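Local coordinates for protein methyltransferase (Pectobacterium atrosepticum SCRI1043, PDB 2P7I) that is a putative S-adenosylmethionine-dependent methyltransferase, which probably transfers a methyl group to a substrate not yet identified, at residues Arg35-Phe40 with Asn106-His111; Arg59-Glu62 with Asp66-Cys69. One frame throughout, in Å; residues are numbered along the deposited sequence. Where two conformers were deposited one is given.

Interaction 1: Arg35-Phe40 with Asn106-His111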
ATOM      1  N   ARG B  35       6.486 -21.274   8.784  1.00 27.85           N
ATOM      2  CA  ARG B  35       5.247 -21.289   7.974  0.50 28.97           C
ATOM      3  C   ARG B  35       5.492 -20.705   6.564  1.00 29.81           C
ATOM      4  O   ARG B  35       5.094 -21.286   5.574  1.00 31.71           O
ATOM      5  CB  ARG B  35       4.081 -20.543   8.674  0.50 30.40           C
ATOM      6  CG  ARG B  35       2.975 -21.440   9.279  0.50 34.15           C
ATOM      7  CD  ARG B  35       1.786 -20.608   9.916  0.50 43.72           C
ATOM      8  NE  ARG B  35       0.620 -20.314   9.039  0.50 47.02           N
ATOM      9  CZ  ARG B  35      -0.479 -19.641   9.436  0.50 44.86           C
ATOM     10  NH1 ARG B  35      -0.558 -19.156  10.669  0.50 47.95           N
ATOM     11  NH2 ARG B  35      -1.502 -19.410   8.606  0.50 32.76           N
ATOM     12  N   ALA B  36       6.111 -19.534   6.503  1.00 28.35           N
ATOM     13  CA  ALA B  36       6.369 -18.825   5.251  1.00 29.34           C
ATOM     14  C   ALA B  36       7.230 -19.655   4.294  1.00 27.98           C
ATOM     15  O   ALA B  36       7.046 -19.625   3.083  1.00 28.26           O
ATOM     16  CB  ALA B  36       7.046 -17.492   5.561  1.00 25.19           C
ATOM     17  N   PHE B  37       8.188 -20.372   4.856  1.00 26.81           N
ATOM     18  CA  PHE B  37       9.133 -21.166   4.051  1.00 27.03           C
ATOM     19  C   PHE B  37       8.540 -22.478   3.532  1.00 26.12           C
ATOM     20  O   PHE B  37       8.931 -22.973   2.480  1.00 28.25           O
ATOM     21  CB  PHE B  37      10.335 -21.558   4.907  1.00 24.70           C
ATOM     22  CG  PHE B  37      11.212 -20.415   5.366  1.00 25.24           C
ATOM     23  CD1 PHE B  37      11.031 -19.110   4.937  1.00 27.73           C
ATOM     24  CD2 PHE B  37      12.278 -20.686   6.231  1.00 28.32           C
ATOM     25  CE1 PHE B  37      11.868 -18.089   5.361  1.00 27.66           C
ATOM     26  CE2 PHE B  37      13.149 -19.667   6.660  1.00 28.78           C
ATOM     27  CZ  PHE B  37      12.931 -18.371   6.248  1.00 23.95           C
ATOM     28  N   THR B  38       7.626 -23.052   4.306  1.00 28.56           N
ATOM     29  CA  THR B  38       7.192 -24.441   4.112  1.00 27.47           C
ATOM     30  C   THR B  38       6.746 -24.794   2.689  1.00 26.55           C
ATOM     31  O   THR B  38       7.182 -25.801   2.158  1.00 27.52           O
ATOM     32  CB  THR B  38       6.141 -24.838   5.150  1.00 29.94           C
ATOM     33  OG1 THR B  38       6.777 -24.889   6.436  1.00 30.69           O
ATOM     34  CG2 THR B  38       5.572 -26.225   4.844  1.00 31.92           C
ATOM     35  N   PRO B  39       5.915 -23.959   2.049  1.00 28.59           N
ATOM     36  CA  PRO B  39       5.480 -24.296   0.704  1.00 29.22           C
ATOM     37  C   PRO B  39       6.602 -24.347  -0.350  1.00 31.51           C
ATOM     38  O   PRO B  39       6.411 -24.914  -1.430  1.00 30.52           O
ATOM     39  CB  PRO B  39       4.502 -23.174   0.344  1.00 29.70           C
ATOM     40  CG  PRO B  39       4.238 -22.450   1.578  1.00 32.74           C
ATOM     41  CD  PRO B  39       5.333 -22.699   2.528  1.00 30.90           C
ATOM     42  N   PHE B  40       7.736 -23.730  -0.047  1.00 30.19           N
ATOM     43  CA  PHE B  40       8.839 -23.624  -0.990  1.00 27.94           C
ATOM     44  C   PHE B  40       9.969 -24.612  -0.776  1.00 28.31           C
ATOM     45  O   PHE B  40      10.849 -24.721  -1.645  1.00 28.38           O
ATOM     46  CB  PHE B  40       9.457 -22.223  -0.920  1.00 28.73           C
ATOM     47  CG  PHE B  40       8.492 -21.110  -1.205  1.00 29.51           C
ATOM     48  CD1 PHE B  40       7.908 -21.014  -2.454  1.00 32.28           C
ATOM     49  CD2 PHE B  40       8.193 -20.139  -0.240  1.00 29.42           C
ATOM     50  CE1 PHE B  40       7.041 -19.972  -2.762  1.00 38.10           C
ATOM     51  CE2 PHE B  40       7.332 -19.105  -0.528  1.00 34.98           C
ATOM     52  CZ  PHE B  40       6.754 -19.013  -1.786  1.00 39.00           C
ATOM     53  N   ASN B 106      18.346 -26.570   0.097  1.00 25.59           N
ATOM     54  CA  ASN B 106      17.700 -25.476   0.811  1.00 25.45           C
ATOM     55  C   ASN B 106      18.779 -24.754   1.608  1.00 28.71           C
ATOM     56  O   ASN B 106      19.549 -25.393   2.335  1.00 29.05           O
ATOM     57  CB  ASN B 106      16.637 -26.006   1.801  1.00 26.70           C
ATOM     58  CG  ASN B 106      15.537 -26.817   1.121  1.00 29.78           C
ATOM     59  OD1 ASN B 106      14.515 -26.266   0.683  1.00 30.06           O
ATOM     60  ND2 ASN B 106      15.734 -28.137   1.049  1.00 26.01           N
ATOM     61  N   ILE B 107      18.844 -23.428   1.482  1.00 26.68           N
ATOM     62  CA  ILE B 107      19.785 -22.629   2.291  1.00 25.48           C
ATOM     63  C   ILE B 107      19.014 -21.578   3.036  1.00 27.05           C
ATOM     64  O   ILE B 107      18.195 -20.880   2.430  1.00 26.90           O
ATOM     65  CB  ILE B 107      20.918 -22.009   1.430  1.00 26.39           C
ATOM     66  CG1 ILE B 107      21.700 -23.149   0.746  1.00 26.67           C
ATOM     67  CG2 ILE B 107      21.835 -21.134   2.325  1.00 21.90           C
ATOM     68  CD1 ILE B 107      22.844 -22.691  -0.187  1.00 25.50           C
ATOM     69  N   VAL B 108      19.213 -21.499   4.347  1.00 26.73           N
ATOM     70  CA  VAL B 108      18.472 -20.553   5.166  1.00 25.86           C
ATOM     71  C   VAL B 108      19.418 -19.461   5.626  1.00 27.12           C
ATOM     72  O   VAL B 108      20.460 -19.754   6.211  1.00 27.46           O
ATOM     73  CB  VAL B 108      17.789 -21.236   6.387  1.00 29.47           C
ATOM     74  CG1 VAL B 108      17.262 -20.167   7.379  1.00 26.05           C
ATOM     75  CG2 VAL B 108      16.666 -22.167   5.923  1.00 31.83           C
ATOM     76  N   LEU B 109      19.069 -18.203   5.294  1.00 25.69           N
ATOM     77  CA  LEU B 109      19.814 -17.031   5.788  1.00 26.83           C
ATOM     78  C   LEU B 109      18.836 -16.000   6.349  1.00 26.61           C
ATOM     79  O   LEU B 109      18.340 -15.110   5.633  1.00 25.55           O
ATOM     80  CB  LEU B 109      20.713 -16.441   4.691  1.00 27.62           C
ATOM     81  CG  LEU B 109      21.785 -15.435   5.093  1.00 25.19           C
ATOM     82  CD1 LEU B 109      22.975 -16.035   5.912  1.00 23.76           C
ATOM     83  CD2 LEU B 109      22.289 -14.670   3.830  1.00 25.14           C
ATOM     84  N   THR B 110      18.485 -16.197   7.619  1.00 27.97           N
ATOM     85  CA  THR B 110      17.451 -15.380   8.262  0.50 27.02           C
ATOM     86  C   THR B 110      18.060 -14.507   9.319  1.00 28.23           C
ATOM     87  O   THR B 110      18.707 -15.007  10.248  1.00 26.23           O
ATOM     88  CB  THR B 110      16.288 -16.200   8.895  0.50 28.82           C
ATOM     89  OG1 THR B 110      16.788 -17.207   9.794  0.50 28.47           O
ATOM     90  CG2 THR B 110      15.463 -16.843   7.809  0.50 28.40           C
ATOM     91  N   HIS B 111      17.850 -13.204   9.153  1.00 26.25           N
ATOM     92  CA  HIS B 111      18.388 -12.195  10.052  1.00 29.29           C
ATOM     93  C   HIS B 111      19.876 -12.329  10.294  1.00 27.50           C
ATOM     94  O   HIS B 111      20.366 -12.211  11.411  1.00 28.07           O
ATOM     95  CB  HIS B 111      17.608 -12.201  11.373  1.00 28.00           C
ATOM     96  CG  HIS B 111      16.193 -11.734  11.219  1.00 30.14           C
ATOM     97  ND1 HIS B 111      15.525 -11.054  12.208  1.00 34.36           N
ATOM     98  CD2 HIS B 111      15.357 -11.754  10.154  1.00 31.54           C
ATOM     99  CE1 HIS B 111      14.311 -10.742  11.787  1.00 37.38           C
ATOM    100  NE2 HIS B 111      14.189 -11.137  10.535  1.00 31.05           N
TER
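On one face of the methyltransferase sheet, F37 of helix 24-37 reaches across to strand 104-110 and meets V108 and T110 with the far end of its ring. The CA atoms of F37 and V108 are still 9.4 Å apart, so the long aromatic side chain has to span the gap between helix and strand. Its CG lies beside the backbone N and opposite the carbonyl carbon (chi1 -66°), and from there the ring heads for the sheet. F37 CE2 lies 4.2 Å from V108 CG1, an apolar contact made obliquely to the ring plane. T110 comes in at the ring edge, near its plane: CG2 is modelled 3.3 Å from F37 CZ. T110 was built in two conformers, so the closeness of that approach is doubtful. The sheet, of strand order 3-2-1-4-5-7-6, is that of the Rossmann-like class I methyltransferases, and 104-110 is its fourth strand, between strands 46-49 and 135-142. T110 points toward helix 24-37 and V108 offers it the CG1 methyl, while I107 and L109 pack against helix 119-130 on the other face. The F37 ring also meets the rings of F138 and F241, each with its plane at about 50° to that of F37, in an aromatic cluster. F40 N is hydrogen-bonded to F37 O at 2.9 Å, and F40 meets its own counterpart, F40 of a second subunit. At the other end of the contact, the T110 side chain lies about 3 Å from a bound Tris molecule, probably from the crystallisation liquor, at the strand end where relatives bind their cofactor.

Interaction 2: Arg59-Glu62 with Asp66-Cys69; sequences RLQE and DITC
I67 points its CG1 branch at L60 and Q61 by placing CG1 opposite its own carbonyl carbon (chi1 -63°) and then extending to CD1 (chi2 174°). Q61 keeps CG beside its backbone N (chi1 -75°), and that methylene lands next to the same methyl group. CD1 of I67 is therefore the one atom of its side chain that does the touching: it sits 3.7 Å from Q61 CG and equally close to Q61 N. It also lies 3.8 Å from L60 C and 4.0 Å from L60 CB, so the methyl presses on the peptide link between L60 and Q61 as much as on their side chains. The side chains of Q61 and I67 run at about a right angle to one another. All of this belongs to a beta-alpha-beta unit: strand 46-49, helix 55-60 and strand 67-71, the last two joined by a short connection, and I67 packs on the residues that lead into it. No hydrogen bond crosses between 59-62 and 66-69, and the contact is purely van der Waals. Within 59-62, E62 N bonds to R59 O at 3.2 Å. L46 of the neighbouring strand touches both L60 and I67, and I88 of strand 88-92 touches I67 and Q61. Beyond its apolar stem, Q61 stretches out and turns its NE2 to a weak hydrogen bond with K85 O, while D66 OD2, just before strand 67-71, forms a salt bridge with R102.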
ATOM      1  N   ARG B  59      13.384 -25.810  15.005  1.00 35.79           N
ATOM      2  CA  ARG B  59      12.162 -25.783  14.222  1.00 34.01           C
ATOM      3  C   ARG B  59      12.369 -26.397  12.842  1.00 34.79           C
ATOM      4  O   ARG B  59      11.488 -27.076  12.306  1.00 35.02           O
ATOM      5  CB  ARG B  59      11.667 -24.350  14.097  1.00 35.98           C
ATOM      6  CG  ARG B  59      11.331 -23.771  15.438  1.00 34.26           C
ATOM      7  CD  ARG B  59      10.710 -22.450  15.297  1.00 36.59           C
ATOM      8  NE  ARG B  59      10.359 -21.884  16.598  1.00 36.69           N
ATOM      9  CZ  ARG B  59       9.196 -22.052  17.229  1.00 35.89           C
ATOM     10  NH1 ARG B  59       8.203 -22.767  16.706  1.00 46.27           N
ATOM     11  NH2 ARG B  59       9.022 -21.465  18.396  1.00 39.68           N
ATOM     12  N   LEU B  60      13.535 -26.135  12.262  1.00 33.24           N
ATOM     13  CA  LEU B  60      13.895 -26.721  10.992  1.00 32.87           C
ATOM     14  C   LEU B  60      14.039 -28.246  11.043  1.00 33.71           C
ATOM     15  O   LEU B  60      13.756 -28.939  10.059  1.00 31.64           O
ATOM     16  CB  LEU B  60      15.182 -26.069  10.496  1.00 34.45           C
ATOM     17  CG  LEU B  60      15.071 -24.596  10.082  1.00 32.36           C
ATOM     18  CD1 LEU B  60      16.455 -24.149   9.651  1.00 29.36           C
ATOM     19  CD2 LEU B  60      13.982 -24.376   8.979  1.00 30.37           C
ATOM     20  N   GLN B  61      14.476 -28.761  12.192  1.00 33.93           N
ATOM     21  CA  GLN B  61      14.574 -30.205  12.415  1.00 37.46           C
ATOM     22  C   GLN B  61      13.238 -30.940  12.307  1.00 38.55           C
ATOM     23  O   GLN B  61      13.207 -32.145  12.031  1.00 39.05           O
ATOM     24  CB  GLN B  61      15.198 -30.496  13.776  1.00 36.64           C
ATOM     25  CG  GLN B  61      16.692 -30.273  13.810  1.00 42.00           C
ATOM     26  CD  GLN B  61      17.317 -30.787  15.093  1.00 43.83           C
ATOM     27  OE1 GLN B  61      17.168 -30.183  16.159  1.00 48.00           O
ATOM     28  NE2 GLN B  61      18.021 -31.910  14.995  1.00 40.00           N
ATOM     29  N   GLU B  62      12.133 -30.229  12.515  1.00 38.69           N
ATOM     30  CA  GLU B  62      10.827 -30.817  12.241  1.00 39.86           C
ATOM     31  C   GLU B  62      10.625 -31.055  10.743  1.00 39.27           C
ATOM     32  O   GLU B  62       9.736 -31.803  10.365  1.00 39.63           O
ATOM     33  CB  GLU B  62       9.693 -29.953  12.799  1.00 40.02           C
ATOM     34  CG  GLU B  62       9.773 -29.718  14.303  1.00 49.39           C
ATOM     35  CD  GLU B  62      10.033 -31.004  15.085  1.00 62.32           C
ATOM     36  OE1 GLU B  62       9.260 -31.977  14.914  1.00 66.96           O
ATOM     37  OE2 GLU B  62      11.023 -31.047  15.855  1.00 71.50           O
ATOM     38  N   ASP B  66      18.629 -33.829   7.635  1.00 35.44           N
ATOM     39  CA  ASP B  66      20.012 -33.603   7.254  1.00 32.99           C
ATOM     40  C   ASP B  66      20.228 -32.120   7.137  1.00 30.59           C
ATOM     41  O   ASP B  66      19.927 -31.533   6.105  1.00 30.19           O
ATOM     42  CB  ASP B  66      20.318 -34.305   5.940  1.00 32.96           C
ATOM     43  CG  ASP B  66      21.757 -34.147   5.508  1.00 36.73           C
ATOM     44  OD1 ASP B  66      22.549 -33.474   6.223  1.00 40.73           O
ATOM     45  OD2 ASP B  66      22.101 -34.717   4.439  1.00 39.09           O
ATOM     46  N   ILE B  67      20.737 -31.542   8.224  1.00 30.99           N
ATOM     47  CA  ILE B  67      20.933 -30.108   8.359  1.00 29.67           C
ATOM     48  C   ILE B  67      22.386 -29.854   8.657  1.00 29.48           C
ATOM     49  O   ILE B  67      22.981 -30.533   9.470  1.00 29.10           O
ATOM     50  CB  ILE B  67      20.105 -29.499   9.510  1.00 28.74           C
ATOM     51  CG1 ILE B  67      18.602 -29.671   9.240  1.00 32.04           C
ATOM     52  CG2 ILE B  67      20.422 -28.021   9.651  1.00 27.12           C
ATOM     53  CD1 ILE B  67      17.691 -29.233  10.396  1.00 33.17           C
ATOM     54  N   THR B  68      22.947 -28.872   7.966  1.00 28.40           N
ATOM     55  CA  THR B  68      24.315 -28.445   8.184  1.00 28.95           C
ATOM     56  C   THR B  68      24.223 -27.015   8.689  1.00 29.49           C
ATOM     57  O   THR B  68      23.477 -26.191   8.133  1.00 27.18           O
ATOM     58  CB  THR B  68      25.137 -28.547   6.899  1.00 29.17           C
ATOM     59  OG1 THR B  68      25.158 -29.910   6.464  1.00 28.17           O
ATOM     60  CG2 THR B  68      26.568 -28.042   7.085  1.00 26.35           C
ATOM     61  N   CYS B  69      24.956 -26.736   9.766  1.00 26.44           N
ATOM     62  CA  CYS B  69      24.871 -25.466  10.476  1.00 28.66           C
ATOM     63  C   CYS B  69      26.228 -24.821  10.527  1.00 28.73           C
ATOM     64  O   CYS B  69      27.157 -25.413  11.080  1.00 27.49           O
ATOM     65  CB  CYS B  69      24.413 -25.672  11.920  1.00 28.92           C
ATOM     66  SG  CYS B  69      22.721 -26.221  12.175  1.00 33.00           S
TER

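From the N terminus, the chain leaves helix 24-37, runs through strand 46-49 and helix 55-60, and turns into strand 67-71; interaction 2 closes that short helix-to-strand connection with three residues between its segments. It then continues through helix 74-83 and strand 88-92 before strand 104-110 comes back against helix 24-37, where interaction 1 closes a loop of 65 intervening residues. Interaction 2 is thus nested inside interaction 1. Their centres are 11 Å apart, and they meet directly where V108 CG2 packs on L60 CD1 at 4.2 Å. Together they tie helices 24-37 and 55-60 to one face of the central sheet.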